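PDB 6M4K: alpha-amylase from Eisenia fetida, which probably hydrolyses internal alpha-1,4-glucosidic linkages in starch and related polysaccharides, as a calcium- and chloride-dependent enzyme of glycoside hydrolase family 13. Local coordinates for residues L317-A322 and I383-W388; M324-T329 and G488-I493; Y392-F397 and M492-V497; V452-N457 and A468-V473. All blocks are in the same frame, centred on the assembly; numbering follows the deposited sequence. Where two conformers were deposited one is given.

Contact 1: residues L317-A322 and I383-W388; sequences LTFFEA and ICEHRW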
loop_
_atom_site.group_PDB
_atom_site.type_symbol
_atom_site.label_atom_id
_atom_site.label_comp_id
_atom_site.label_asym_id
_atom_site.label_seq_id
_atom_site.Cartn_x
_atom_site.Cartn_y
_atom_site.Cartn_z
ATOM N N LEU A 317 -3.317 -1.067 -12.620
ATOM C CA LEU A 317 -4.749 -1.272 -12.469
ATOM C C LEU A 317 -5.248 -0.594 -11.198
ATOM O O LEU A 317 -4.569 -0.597 -10.163
ATOM C CB LEU A 317 -5.080 -2.763 -12.439
ATOM C CG LEU A 317 -4.897 -3.462 -13.785
ATOM C CD1 LEU A 317 -4.925 -4.980 -13.624
ATOM C CD2 LEU A 317 -5.989 -2.988 -14.763
ATOM N N THR A 318 -6.432 0.012 -11.294
ATOM C CA THR A 318 -7.013 0.794 -10.215
ATOM C C THR A 318 -8.511 0.545 -10.202
ATOM O O THR A 318 -9.049 -0.167 -11.050
ATOM C CB THR A 318 -6.783 2.292 -10.435
ATOM O OG1 THR A 318 -7.649 2.745 -11.494
ATOM C CG2 THR A 318 -5.353 2.581 -10.824
ATOM N N PHE A 319 -9.200 1.164 -9.241
ATOM C CA PHE A 319 -10.654 1.020 -9.163
ATOM C C PHE A 319 -11.363 1.520 -10.423
ATOM O O PHE A 319 -12.519 1.148 -10.649
ATOM C CB PHE A 319 -11.213 1.709 -7.909
ATOM C CG PHE A 319 -11.129 3.212 -7.939
ATOM C CD1 PHE A 319 -12.171 3.966 -8.470
ATOM C CD2 PHE A 319 -10.036 3.871 -7.413
ATOM C CE1 PHE A 319 -12.110 5.342 -8.494
ATOM C CE2 PHE A 319 -9.970 5.259 -7.429
ATOM C CZ PHE A 319 -11.018 5.997 -7.977
ATOM N N PHE A 320 -10.701 2.335 -11.246
ATOM C CA PHE A 320 -11.294 2.742 -12.520
ATOM C C PHE A 320 -11.380 1.586 -13.513
ATOM O O PHE A 320 -12.162 1.660 -14.468
ATOM C CB PHE A 320 -10.518 3.920 -13.123
ATOM C CG PHE A 320 -10.833 5.253 -12.496
ATOM C CD1 PHE A 320 -12.036 5.888 -12.759
ATOM C CD2 PHE A 320 -9.918 5.890 -11.671
ATOM C CE1 PHE A 320 -12.324 7.121 -12.193
ATOM C CE2 PHE A 320 -10.201 7.117 -11.106
ATOM C CZ PHE A 320 -11.402 7.735 -11.370
ATOM N N GLU A 321 -10.589 0.528 -13.324
ATOM C CA GLU A 321 -10.672 -0.676 -14.137
ATOM C C GLU A 321 -11.067 -1.822 -13.212
ATOM O O GLU A 321 -10.304 -2.770 -13.011
ATOM C CB GLU A 321 -9.325 -0.959 -14.821
ATOM C CG GLU A 321 -8.794 0.192 -15.691
ATOM C CD GLU A 321 -8.086 1.284 -14.894
ATOM O OE1 GLU A 321 -7.401 0.956 -13.897
ATOM O OE2 GLU A 321 -8.223 2.478 -15.249
ATOM N N ALA A 322 -12.273 -1.738 -12.648
ATOM C CA ALA A 322 -12.604 -2.517 -11.458
ATOM C C ALA A 322 -12.540 -4.019 -11.704
ATOM O O ALA A 322 -12.077 -4.774 -10.835
ATOM C CB ALA A 322 -13.986 -2.115 -10.944
ATOM N N ILE A 383 -14.336 4.958 -2.251
ATOM C CA ILE A 383 -14.368 3.710 -3.013
ATOM C C ILE A 383 -14.401 2.495 -2.089
ATOM O O ILE A 383 -15.111 1.518 -2.353
ATOM C CB ILE A 383 -13.176 3.660 -3.986
ATOM C CG1 ILE A 383 -13.152 4.917 -4.872
ATOM C CG2 ILE A 383 -13.202 2.373 -4.816
ATOM C CD1 ILE A 383 -14.438 5.156 -5.696
ATOM N N CYS A 384 -13.600 2.525 -1.017
ATOM C CA CYS A 384 -13.566 1.464 -0.003
ATOM C C CYS A 384 -13.295 0.077 -0.588
ATOM O O CYS A 384 -14.010 -0.882 -0.303
ATOM C CB CYS A 384 -14.841 1.452 0.837
ATOM S SG CYS A 384 -15.099 2.953 1.788
ATOM N N GLU A 385 -12.244 -0.023 -1.411
ATOM C CA GLU A 385 -11.882 -1.307 -2.016
ATOM C C GLU A 385 -11.759 -2.419 -0.982
ATOM O O GLU A 385 -12.070 -3.579 -1.264
ATOM C CB GLU A 385 -10.544 -1.187 -2.761
ATOM C CG GLU A 385 -10.557 -0.316 -4.013
ATOM C CD GLU A 385 -10.135 1.115 -3.750
ATOM O OE1 GLU A 385 -10.608 1.724 -2.768
ATOM O OE2 GLU A 385 -9.317 1.630 -4.533
ATOM N N HIS A 386 -11.247 -2.098 0.207
ATOM C CA HIS A 386 -11.041 -3.125 1.222
ATOM C C HIS A 386 -12.354 -3.711 1.721
ATOM O O HIS A 386 -12.352 -4.808 2.289
ATOM C CB HIS A 386 -10.242 -2.544 2.389
ATOM C CG HIS A 386 -10.984 -1.506 3.159
ATOM N ND1 HIS A 386 -11.210 -0.234 2.677
ATOM C CD2 HIS A 386 -11.579 -1.566 4.373
ATOM C CE1 HIS A 386 -11.905 0.448 3.569
ATOM N NE2 HIS A 386 -12.145 -0.338 4.605
ATOM N N ARG A 387 -13.468 -3.001 1.511
ATOM C CA ARG A 387 -14.804 -3.491 1.827
ATOM C C ARG A 387 -15.510 -4.164 0.655
ATOM O O ARG A 387 -16.661 -4.593 0.814
ATOM C CB ARG A 387 -15.684 -2.354 2.360
ATOM C CG ARG A 387 -15.333 -1.828 3.743
ATOM C CD ARG A 387 -16.600 -1.325 4.417
ATOM N NE ARG A 387 -16.379 -0.706 5.716
ATOM C CZ ARG A 387 -17.352 -0.525 6.602
ATOM N NH1 ARG A 387 -18.584 -0.934 6.315
ATOM N NH2 ARG A 387 -17.103 0.048 7.772
ATOM N N TRP A 388 -14.887 -4.262 -0.517
ATOM C CA TRP A 388 -15.492 -5.024 -1.602
ATOM C C TRP A 388 -15.454 -6.502 -1.251
ATOM O O TRP A 388 -14.428 -7.011 -0.792
ATOM C CB TRP A 388 -14.717 -4.817 -2.900
ATOM C CG TRP A 388 -14.728 -3.423 -3.474
ATOM C CD1 TRP A 388 -15.263 -2.297 -2.924
ATOM C CD2 TRP A 388 -14.159 -3.027 -4.725
ATOM N NE1 TRP A 388 -15.064 -1.214 -3.763
ATOM C CE2 TRP A 388 -14.387 -1.645 -4.876
ATOM C CE3 TRP A 388 -13.480 -3.715 -5.736
ATOM C CZ2 TRP A 388 -13.969 -0.942 -6.002
ATOM C CZ3 TRP A 388 -13.058 -3.014 -6.849
ATOM C CH2 TRP A 388 -13.303 -1.640 -6.972
HETATM O O HOH W 1 -7.687 1.715 -6.875
#
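The Phe319 ring is sandwiched between Ile383 and its own neighbour Phe320. CG1 of Ile383 sits over the centre of one face, 3.7 Å from the ring centroid of Phe319 and 8° off the normal, a CH-pi contact; CD2 of Phe320 lies on the opposite face, nearer the rim. Water 1 is in plane at the edge. Ile383 spreads its other carbons over the same ring: CD1 lies 3.6 Å from CE1 of Phe319, and CG2 reaches back to CB and CG. Phe319 holds its CG between backbone N and carbonyl carbon (chi1 69°), which brings the ring against this isoleucine. Both segments are connections in the TIM-barrel catalytic domain: 317-322 runs into helix 322-334, with Glu321 as N-cap, and 383-388, with a 3-10 turn at 385-387, runs into helix 389-401, with Trp388 as N-cap. The indole meets the start of helix 322-334, where CH2 of Trp388 is 4.1 Å from CB of Ala322 and equally far from CB of Phe319. CA of Glu385 lies over one indole face, toward the rim, and NE1 of Trp388 donates to O of Ile383 (3.1 Å) from above the carbonyl plane. Glu385 is bent at chi2, its carboxylate plane 80° from the Phe319 ring. OE2 of Glu385 accepts from water 1 and is hydrogen-bonded to OG of Ser345, while the water accepts from N of Phe319 (2.9 Å).

Contact 2: residues M324-T329 and G488-I493; sequences MYKIAT and GENPMI. With SO4 (sulfate ion), chain F.
Lys326 and Asn490 meet at an oblique angle, the lysine bent at chi3 (-78°) and turning its ammonium group to the asparagine amide. NZ of Lys326 donates to OD1 of Asn490 (3.0 Å), tilted 24° from the carbonyl plane. Glu390 ties the pair together, forming a salt bridge with NZ of Lys326 and accepting from ND2 of Asn490. Ile327 crosses the Pro491 ring at about a right angle, its CD1 3.7 Å from CG of Pro491. Met492 comes obliquely over the same isoleucine: in one of its two conformers SD lies 3.9 Å from CA of Ile327. Pro491 centres an inverse gamma turn just before strand 492-496. At the start of the helix, N of Met324 donates almost straight to O1 of a sulfate (2.9 Å, 168°), probably from the crystallisation liquor, which also accepts from N of Asn323. Helix 322-334 thus packs its side on the entry to the last strand, part of the interface between the TIM barrel and the C-terminal beta domain.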
loop_
_atom_site.group_PDB
_atom_site.type_symbol
_atom_site.label_atom_id
_atom_site.label_comp_id
_atom_site.label_asym_id
_atom_site.label_seq_id
_atom_site.Cartn_x
_atom_site.Cartn_y
_atom_site.Cartn_z
ATOM N N MET A 324 -10.765 -5.883 -13.921
ATOM C CA MET A 324 -9.380 -6.336 -13.996
ATOM C C MET A 324 -8.662 -6.144 -12.666
ATOM O O MET A 324 -7.833 -6.972 -12.279
ATOM C CB MET A 324 -8.655 -5.557 -15.084
ATOM C CG MET A 324 -9.084 -5.946 -16.492
ATOM S SD MET A 324 -8.029 -5.197 -17.748
ATOM C CE MET A 324 -8.520 -3.502 -17.600
ATOM N N TYR A 325 -8.951 -5.048 -11.971
ATOM C CA TYR A 325 -8.340 -4.793 -10.668
ATOM C C TYR A 325 -8.665 -5.895 -9.673
ATOM O O TYR A 325 -7.801 -6.311 -8.890
ATOM C CB TYR A 325 -8.894 -3.475 -10.163
ATOM C CG TYR A 325 -8.278 -2.879 -8.922
ATOM C CD1 TYR A 325 -6.959 -2.437 -8.904
ATOM C CD2 TYR A 325 -9.048 -2.663 -7.793
ATOM C CE1 TYR A 325 -6.417 -1.829 -7.773
ATOM C CE2 TYR A 325 -8.517 -2.060 -6.665
ATOM C CZ TYR A 325 -7.205 -1.655 -6.660
ATOM O OH TYR A 325 -6.723 -1.030 -5.537
ATOM N N LYS A 326 -9.901 -6.381 -9.681
ATOM C CA LYS A 326 -10.264 -7.469 -8.783
ATOM C C LYS A 326 -9.547 -8.757 -9.159
ATOM O O LYS A 326 -9.184 -9.546 -8.281
ATOM C CB LYS A 326 -11.776 -7.679 -8.787
ATOM C CG LYS A 326 -12.537 -6.590 -8.057
ATOM C CD LYS A 326 -14.029 -6.856 -8.101
ATOM C CE LYS A 326 -14.610 -6.471 -9.439
ATOM N NZ LYS A 326 -16.094 -6.656 -9.441
ATOM N N ILE A 327 -9.364 -9.010 -10.459
ATOM C CA ILE A 327 -8.622 -10.198 -10.877
ATOM C C ILE A 327 -7.187 -10.136 -10.364
ATOM O O ILE A 327 -6.668 -11.099 -9.788
ATOM C CB ILE A 327 -8.669 -10.353 -12.407
ATOM C CG1 ILE A 327 -10.094 -10.670 -12.858
ATOM C CG2 ILE A 327 -7.709 -11.452 -12.850
ATOM C CD1 ILE A 327 -10.276 -10.598 -14.371
ATOM N N ALA A 328 -6.519 -9.006 -10.592
ATOM C CA ALA A 328 -5.135 -8.857 -10.153
ATOM C C ALA A 328 -5.020 -8.966 -8.638
ATOM O O ALA A 328 -4.086 -9.596 -8.126
ATOM C CB ALA A 328 -4.592 -7.510 -10.627
ATOM N N THR A 329 -5.945 -8.338 -7.904
ATOM C CA THR A 329 -5.901 -8.388 -6.444
ATOM C C THR A 329 -6.174 -9.799 -5.942
ATOM O O THR A 329 -5.520 -10.266 -5.001
ATOM C CB THR A 329 -6.892 -7.382 -5.845
ATOM O OG1 THR A 329 -6.582 -6.057 -6.299
ATOM C CG2 THR A 329 -6.822 -7.414 -4.320
ATOM N N GLY A 488 -16.243 -12.936 -18.422
ATOM C CA GLY A 488 -17.036 -11.764 -18.082
ATOM C C GLY A 488 -16.683 -11.122 -16.753
ATOM O O GLY A 488 -15.518 -11.149 -16.345
ATOM N N GLU A 489 -17.673 -10.519 -16.090
ATOM C CA GLU A 489 -17.447 -9.900 -14.787
ATOM C C GLU A 489 -17.176 -10.976 -13.743
ATOM O O GLU A 489 -17.792 -12.046 -13.765
ATOM C CB GLU A 489 -18.673 -9.081 -14.379
ATOM C CG GLU A 489 -18.641 -8.554 -12.942
ATOM C CD GLU A 489 -19.876 -7.751 -12.581
ATOM O OE1 GLU A 489 -20.588 -7.301 -13.505
ATOM O OE2 GLU A 489 -20.136 -7.573 -11.373
ATOM N N ASN A 490 -16.251 -10.695 -12.819
ATOM C CA ASN A 490 -15.795 -11.657 -11.820
ATOM C C ASN A 490 -15.571 -13.060 -12.399
ATOM O O ASN A 490 -16.159 -14.037 -11.924
ATOM C CB ASN A 490 -16.712 -11.697 -10.605
ATOM C CG ASN A 490 -16.649 -10.414 -9.779
ATOM O OD1 ASN A 490 -15.742 -9.593 -9.944
ATOM N ND2 ASN A 490 -17.610 -10.238 -8.880
ATOM N N PRO A 491 -14.710 -13.189 -13.429
ATOM C CA PRO A 491 -14.532 -14.464 -14.132
ATOM C C PRO A 491 -13.552 -15.373 -13.401
ATOM O O PRO A 491 -12.549 -15.842 -13.949
ATOM C CB PRO A 491 -14.008 -14.003 -15.493
ATOM C CG PRO A 491 -13.149 -12.821 -15.128
ATOM C CD PRO A 491 -13.824 -12.139 -13.966
ATOM N N MET A 492 -13.867 -15.659 -12.143
ATOM C CA MET A 492 -12.997 -16.443 -11.277
ATOM C C MET A 492 -13.853 -17.152 -10.249
ATOM O O MET A 492 -14.910 -16.649 -9.858
ATOM C CB MET A 492 -12.067 -15.559 -10.447
ATOM C CG MET A 492 -11.249 -14.576 -11.201
ATOM S SD MET A 492 -10.263 -13.662 -10.013
ATOM C CE MET A 492 -11.491 -12.586 -9.280
ATOM N N ILE A 493 -13.375 -18.296 -9.791
ATOM C CA ILE A 493 -14.003 -19.025 -8.703
ATOM C C ILE A 493 -12.919 -19.309 -7.682
ATOM O O ILE A 493 -11.843 -19.791 -8.042
ATOM C CB ILE A 493 -14.648 -20.334 -9.194
ATOM C CG1 ILE A 493 -15.883 -20.023 -10.044
ATOM C CG2 ILE A 493 -14.991 -21.233 -8.014
ATOM C CD1 ILE A 493 -16.576 -21.265 -10.574
HETATM S S SO4 F . -12.685 -3.155 -16.450
HETATM O O1 SO4 F . -11.528 -3.797 -15.830
HETATM O O2 SO4 F . -13.065 -3.934 -17.624
HETATM O O3 SO4 F . -13.782 -3.135 -15.480
HETATM O O4 SO4 F . -12.353 -1.785 -16.836
#

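Contact 3: residues Y392-F397 and M492-V497; sequences YNMVRF and MIAIHV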
loop_
_atom_site.group_PDB
_atom_site.type_symbol
_atom_site.label_atom_id
_atom_site.label_comp_id
_atom_site.label_asym_id
_atom_site.label_seq_id
_atom_site.Cartn_x
_atom_site.Cartn_y
_atom_site.Cartn_z
ATOM N N TYR A 392 -12.400 -8.633 0.431
ATOM C CA TYR A 392 -12.343 -9.165 1.791
ATOM C C TYR A 392 -12.507 -10.676 1.831
ATOM O O TYR A 392 -11.923 -11.327 2.702
ATOM C CB TYR A 392 -13.247 -8.415 2.774
ATOM C CG TYR A 392 -14.749 -8.549 2.598
ATOM C CD1 TYR A 392 -15.408 -9.740 2.867
ATOM C CD2 TYR A 392 -15.509 -7.453 2.219
ATOM C CE1 TYR A 392 -16.787 -9.844 2.728
ATOM C CE2 TYR A 392 -16.886 -7.538 2.098
ATOM C CZ TYR A 392 -17.513 -8.733 2.337
ATOM O OH TYR A 392 -18.892 -8.816 2.196
ATOM N N ASN A 393 -13.247 -11.266 0.886
ATOM C CA ASN A 393 -13.320 -12.722 0.867
ATOM C C ASN A 393 -12.023 -13.345 0.369
ATOM O O ASN A 393 -11.693 -14.471 0.754
ATOM C CB ASN A 393 -14.528 -13.199 0.062
ATOM C CG ASN A 393 -15.771 -13.322 0.919
ATOM O OD1 ASN A 393 -15.740 -13.022 2.115
ATOM N ND2 ASN A 393 -16.870 -13.776 0.321
ATOM N N MET A 394 -11.268 -12.631 -0.469
ATOM C CA MET A 394 -9.944 -13.110 -0.832
ATOM C C MET A 394 -8.919 -12.855 0.266
ATOM O O MET A 394 -7.921 -13.579 0.333
ATOM C CB MET A 394 -9.483 -12.542 -2.176
ATOM C CG MET A 394 -10.179 -13.187 -3.379
ATOM S SD MET A 394 -10.062 -14.986 -3.423
ATOM C CE MET A 394 -8.281 -15.222 -3.412
ATOM N N VAL A 395 -9.149 -11.868 1.134
ATOM C CA VAL A 395 -8.335 -11.761 2.342
ATOM C C VAL A 395 -8.582 -12.954 3.251
ATOM O O VAL A 395 -7.637 -13.547 3.786
ATOM C CB VAL A 395 -8.597 -10.418 3.038
ATOM C CG1 VAL A 395 -8.020 -10.386 4.464
ATOM C CG2 VAL A 395 -8.049 -9.273 2.183
ATOM N N ARG A 396 -9.847 -13.350 3.412
ATOM C CA ARG A 396 -10.145 -14.568 4.159
ATOM C C ARG A 396 -9.493 -15.789 3.515
ATOM O O ARG A 396 -8.902 -16.615 4.217
ATOM C CB ARG A 396 -11.660 -14.739 4.331
ATOM C CG ARG A 396 -12.036 -15.965 5.165
ATOM C CD ARG A 396 -13.496 -15.943 5.568
ATOM N NE ARG A 396 -14.350 -16.016 4.387
ATOM C CZ ARG A 396 -15.677 -16.075 4.416
ATOM N NH1 ARG A 396 -16.319 -16.064 5.576
ATOM N NH2 ARG A 396 -16.355 -16.152 3.275
ATOM N N PHE A 397 -9.569 -15.910 2.181
ATOM C CA PHE A 397 -8.878 -16.989 1.476
ATOM C C PHE A 397 -7.394 -16.974 1.816
ATOM O O PHE A 397 -6.815 -18.000 2.179
ATOM C CB PHE A 397 -9.084 -16.804 -0.036
ATOM C CG PHE A 397 -8.450 -17.875 -0.911
ATOM C CD1 PHE A 397 -7.079 -17.903 -1.132
ATOM C CD2 PHE A 397 -9.247 -18.798 -1.587
ATOM C CE1 PHE A 397 -6.513 -18.853 -1.954
ATOM C CE2 PHE A 397 -8.691 -19.755 -2.419
ATOM C CZ PHE A 397 -7.324 -19.794 -2.601
ATOM N N MET A 492 -13.867 -15.659 -12.143
ATOM C CA MET A 492 -12.997 -16.443 -11.277
ATOM C C MET A 492 -13.853 -17.152 -10.249
ATOM O O MET A 492 -14.910 -16.649 -9.858
ATOM C CB MET A 492 -12.067 -15.559 -10.447
ATOM C CG MET A 492 -11.249 -14.576 -11.201
ATOM S SD MET A 492 -10.263 -13.662 -10.013
ATOM C CE MET A 492 -11.491 -12.586 -9.280
ATOM N N ILE A 493 -13.375 -18.296 -9.791
ATOM C CA ILE A 493 -14.003 -19.025 -8.703
ATOM C C ILE A 493 -12.919 -19.309 -7.682
ATOM O O ILE A 493 -11.843 -19.791 -8.042
ATOM C CB ILE A 493 -14.648 -20.334 -9.194
ATOM C CG1 ILE A 493 -15.883 -20.023 -10.044
ATOM C CG2 ILE A 493 -14.991 -21.233 -8.014
ATOM C CD1 ILE A 493 -16.576 -21.265 -10.574
ATOM N N ALA A 494 -13.200 -19.014 -6.418
ATOM C CA ALA A 494 -12.273 -19.322 -5.338
ATOM C C ALA A 494 -13.030 -20.086 -4.265
ATOM O O ALA A 494 -14.111 -19.657 -3.847
ATOM C CB ALA A 494 -11.667 -18.039 -4.758
ATOM N N ILE A 495 -12.472 -21.206 -3.830
ATOM C CA ILE A 495 -13.095 -22.041 -2.815
ATOM C C ILE A 495 -12.059 -22.362 -1.749
ATOM O O ILE A 495 -10.857 -22.447 -2.028
ATOM C CB ILE A 495 -13.710 -23.335 -3.409
ATOM C CG1 ILE A 495 -12.647 -24.151 -4.142
ATOM C CG2 ILE A 495 -14.871 -23.002 -4.344
ATOM C CD1 ILE A 495 -13.135 -25.536 -4.615
ATOM N N HIS A 496 -12.519 -22.519 -0.511
ATOM C CA HIS A 496 -11.574 -22.830 0.556
ATOM C C HIS A 496 -12.298 -23.514 1.701
ATOM O O HIS A 496 -13.524 -23.468 1.798
ATOM C CB HIS A 496 -10.787 -21.590 1.039
ATOM C CG HIS A 496 -11.630 -20.512 1.655
ATOM N ND1 HIS A 496 -12.119 -20.580 2.942
ATOM C CD2 HIS A 496 -12.036 -19.315 1.166
ATOM C CE1 HIS A 496 -12.809 -19.484 3.210
ATOM N NE2 HIS A 496 -12.773 -18.696 2.148
ATOM N N VAL A 497 -11.512 -24.149 2.565
ATOM C CA VAL A 497 -12.077 -24.870 3.691
ATOM C C VAL A 497 -12.534 -23.885 4.756
ATOM O O VAL A 497 -12.179 -22.708 4.748
ATOM C CB VAL A 497 -11.082 -25.891 4.260
ATOM C CG1 VAL A 497 -10.733 -26.906 3.194
ATOM C CG2 VAL A 497 -9.826 -25.195 4.780
HETATM O O HOH W 2 -13.700 -16.138 1.755
#
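Phe397 of helix 389-401 lies against strand 492-496 where the TIM-barrel domain meets its C-terminal beta domain; the short axes run 9.4 Å apart and cross at 43°. With CG anti to the backbone N (chi1 -179°), Phe397 extends toward the strand. Its CB is 4.1 Å from CD2 of His496, and its CD2 touches that same imidazole carbon and CB of Ala494. Farther out, CE2 of Phe397 reaches O of Ile495 at 3.5 Å. The phenylalanine and histidine planes are nearly perpendicular (86°), and the side chains slide past each other in opposite directions. CE of Met394 covers one face of the Phe397 ring; its SD is 3.7 Å from CB of Ala494. Arg396 crosses His496 at about a right angle; its NH2 is bonded to O of Asp456. Water 2 accepts from NE of Arg396 (2.7 Å), donates to O of Asn393 and sits in plane at the imidazole edge, 2.7 Å from NE2 of His496. ND1 of His496 donates to O of Val497 (2.8 Å), near the ring plane.

Contact 4: residues V452-N457 and A468-V473; sequences VISCDN and ACRATV
Cys455 and Cys469 reach each other through different first torsions: SG of Cys455 stands beside its backbone N (chi1 -51°), whereas SG of Cys469 swings anti to its own (169°). The resulting disulfide, 2.0 Å from SG of Cys455 to SG of Cys469, has a chi3 of 90°, the relaxed value for such a bridge. Beside it, OG of Ser454 accepts from N of Arg470 (3.0 Å) and lies 3.4 Å from CG of Arg470; the same hydroxyl is bonded to Asp451. CB of Ser454 lies 3.4 Å from O of Ala468. Water 3 completes the join, donating to O of Ser454 (2.9 Å) and accepting from N of Ala468. The Arg470 chain runs extended from CG to NE, and its NH2 bonds to O of Asn490. Covalent and polar links therefore pin together two parts of one long loop of the C-terminal beta domain, between strands 447-449 and 473-475. Around it, Val452 and Ile453 pack against strand 492-496, and Ile453 also packs against helix 389-401.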
loop_
_atom_site.group_PDB
_atom_site.type_symbol
_atom_site.label_atom_id
_atom_site.label_comp_id
_atom_site.label_asym_id
_atom_site.label_seq_id
_atom_site.Cartn_x
_atom_site.Cartn_y
_atom_site.Cartn_z
ATOM N N VAL A 452 -16.345 -18.004 -3.142
ATOM C CA VAL A 452 -16.303 -16.845 -2.254
ATOM C C VAL A 452 -16.134 -15.536 -3.002
ATOM O O VAL A 452 -16.255 -14.467 -2.395
ATOM C CB VAL A 452 -15.280 -16.995 -1.111
ATOM C CG1 VAL A 452 -15.606 -18.210 -0.279
ATOM C CG2 VAL A 452 -13.854 -17.061 -1.662
ATOM N N ILE A 453 -15.879 -15.590 -4.312
ATOM C CA ILE A 453 -15.884 -14.359 -5.094
ATOM C C ILE A 453 -17.302 -13.814 -5.215
ATOM O O ILE A 453 -17.526 -12.608 -5.088
ATOM C CB ILE A 453 -15.243 -14.589 -6.476
ATOM C CG1 ILE A 453 -13.794 -15.070 -6.334
ATOM C CG2 ILE A 453 -15.313 -13.318 -7.330
ATOM C CD1 ILE A 453 -12.879 -14.074 -5.661
ATOM N N SER A 454 -18.276 -14.697 -5.467
ATOM C CA SER A 454 -19.663 -14.296 -5.694
ATOM C C SER A 454 -20.574 -14.515 -4.492
ATOM O O SER A 454 -21.634 -13.877 -4.420
ATOM C CB SER A 454 -20.241 -15.046 -6.904
ATOM O OG SER A 454 -20.294 -16.443 -6.692
ATOM N N CYS A 455 -20.198 -15.376 -3.555
ATOM C CA CYS A 455 -21.038 -15.739 -2.424
ATOM C C CYS A 455 -20.440 -15.204 -1.129
ATOM O O CYS A 455 -19.261 -14.841 -1.063
ATOM C CB CYS A 455 -21.192 -17.258 -2.329
ATOM S SG CYS A 455 -21.711 -18.034 -3.884
ATOM N N ASP A 456 -21.272 -15.167 -0.088
ATOM C CA ASP A 456 -20.840 -14.608 1.188
ATOM C C ASP A 456 -20.037 -15.611 2.000
ATOM O O ASP A 456 -19.092 -15.229 2.703
ATOM C CB ASP A 456 -22.056 -14.158 1.995
ATOM C CG ASP A 456 -22.844 -13.081 1.294
ATOM O OD1 ASP A 456 -22.227 -12.152 0.726
ATOM O OD2 ASP A 456 -24.090 -13.169 1.305
ATOM N N ASN A 457 -20.396 -16.886 1.921
ATOM C CA ASN A 457 -19.857 -17.920 2.783
ATOM C C ASN A 457 -19.068 -18.928 1.955
ATOM O O ASN A 457 -19.167 -18.960 0.726
ATOM C CB ASN A 457 -21.006 -18.606 3.542
ATOM C CG ASN A 457 -21.916 -17.601 4.233
ATOM O OD1 ASN A 457 -21.443 -16.644 4.847
ATOM N ND2 ASN A 457 -23.225 -17.797 4.110
ATOM N N ALA A 468 -25.467 -12.501 -7.219
ATOM C CA ALA A 468 -24.960 -13.330 -8.303
ATOM C C ALA A 468 -24.158 -14.517 -7.779
ATOM O O ALA A 468 -23.266 -15.018 -8.469
ATOM C CB ALA A 468 -24.140 -12.504 -9.296
ATOM N N CYS A 469 -24.465 -14.984 -6.569
ATOM C CA CYS A 469 -23.752 -16.127 -6.011
ATOM C C CYS A 469 -23.915 -17.337 -6.921
ATOM O O CYS A 469 -25.035 -17.718 -7.282
ATOM C CB CYS A 469 -24.271 -16.428 -4.601
ATOM S SG CYS A 469 -23.747 -17.996 -3.840
ATOM N N ARG A 470 -22.788 -17.922 -7.318
ATOM C CA ARG A 470 -22.774 -19.003 -8.291
ATOM C C ARG A 470 -23.225 -20.315 -7.659
ATOM O O ARG A 470 -23.284 -20.467 -6.434
ATOM C CB ARG A 470 -21.371 -19.185 -8.882
ATOM C CG ARG A 470 -20.870 -17.998 -9.683
ATOM C CD ARG A 470 -19.528 -18.286 -10.343
ATOM N NE ARG A 470 -18.928 -17.067 -10.888
ATOM C CZ ARG A 470 -19.236 -16.536 -12.067
ATOM N NH1 ARG A 470 -20.148 -17.111 -12.843
ATOM N NH2 ARG A 470 -18.637 -15.422 -12.471
ATOM N N ALA A 471 -23.541 -21.272 -8.527
ATOM C CA ALA A 471 -23.894 -22.608 -8.079
ATOM C C ALA A 471 -22.759 -23.223 -7.270
ATOM O O ALA A 471 -21.577 -22.928 -7.474
ATOM C CB ALA A 471 -24.207 -23.500 -9.282
ATOM N N THR A 472 -23.139 -24.100 -6.351
ATOM C CA THR A 472 -22.185 -24.756 -5.473
ATOM C C THR A 472 -21.187 -25.589 -6.272
ATOM O O THR A 472 -21.544 -26.249 -7.252
ATOM C CB THR A 472 -22.968 -25.654 -4.520
ATOM O OG1 THR A 472 -23.357 -24.903 -3.362
ATOM C CG2 THR A 472 -22.145 -26.834 -4.122
ATOM N N VAL A 473 -19.927 -25.562 -5.840
ATOM C CA VAL A 473 -18.859 -26.343 -6.449
ATOM C C VAL A 473 -18.682 -27.629 -5.651
ATOM O O VAL A 473 -18.418 -27.587 -4.442
ATOM C CB VAL A 473 -17.545 -25.546 -6.488
ATOM C CG1 VAL A 473 -16.419 -26.422 -6.989
ATOM C CG2 VAL A 473 -17.696 -24.296 -7.344
HETATM O O HOH W 3 -22.969 -11.883 -5.986
#

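From the N terminus, contact 1 closes first, joining the approach to helix 322-334 with the approach to helix 389-401, two elements of the TIM-barrel domain. Contact 2 opens on helix 322-334, inside the span of contact 1, and closes at 488-493, so the two cross along the chain; Tyr325 packs on Leu317, Thr318 and Glu385. Contact 3 opens later, on helix 389-401, and ends on the same final strand, sharing Met492 and Ile493 with contact 2. Contact 4 closes a short span of the C-terminal domain, nested inside both. It joins them through Ile453 packing on Asn490 and through Val452 to Ala494 and Asn393. Two barrel helices, the last strand and the disulfide-closed loop are thereby tied together.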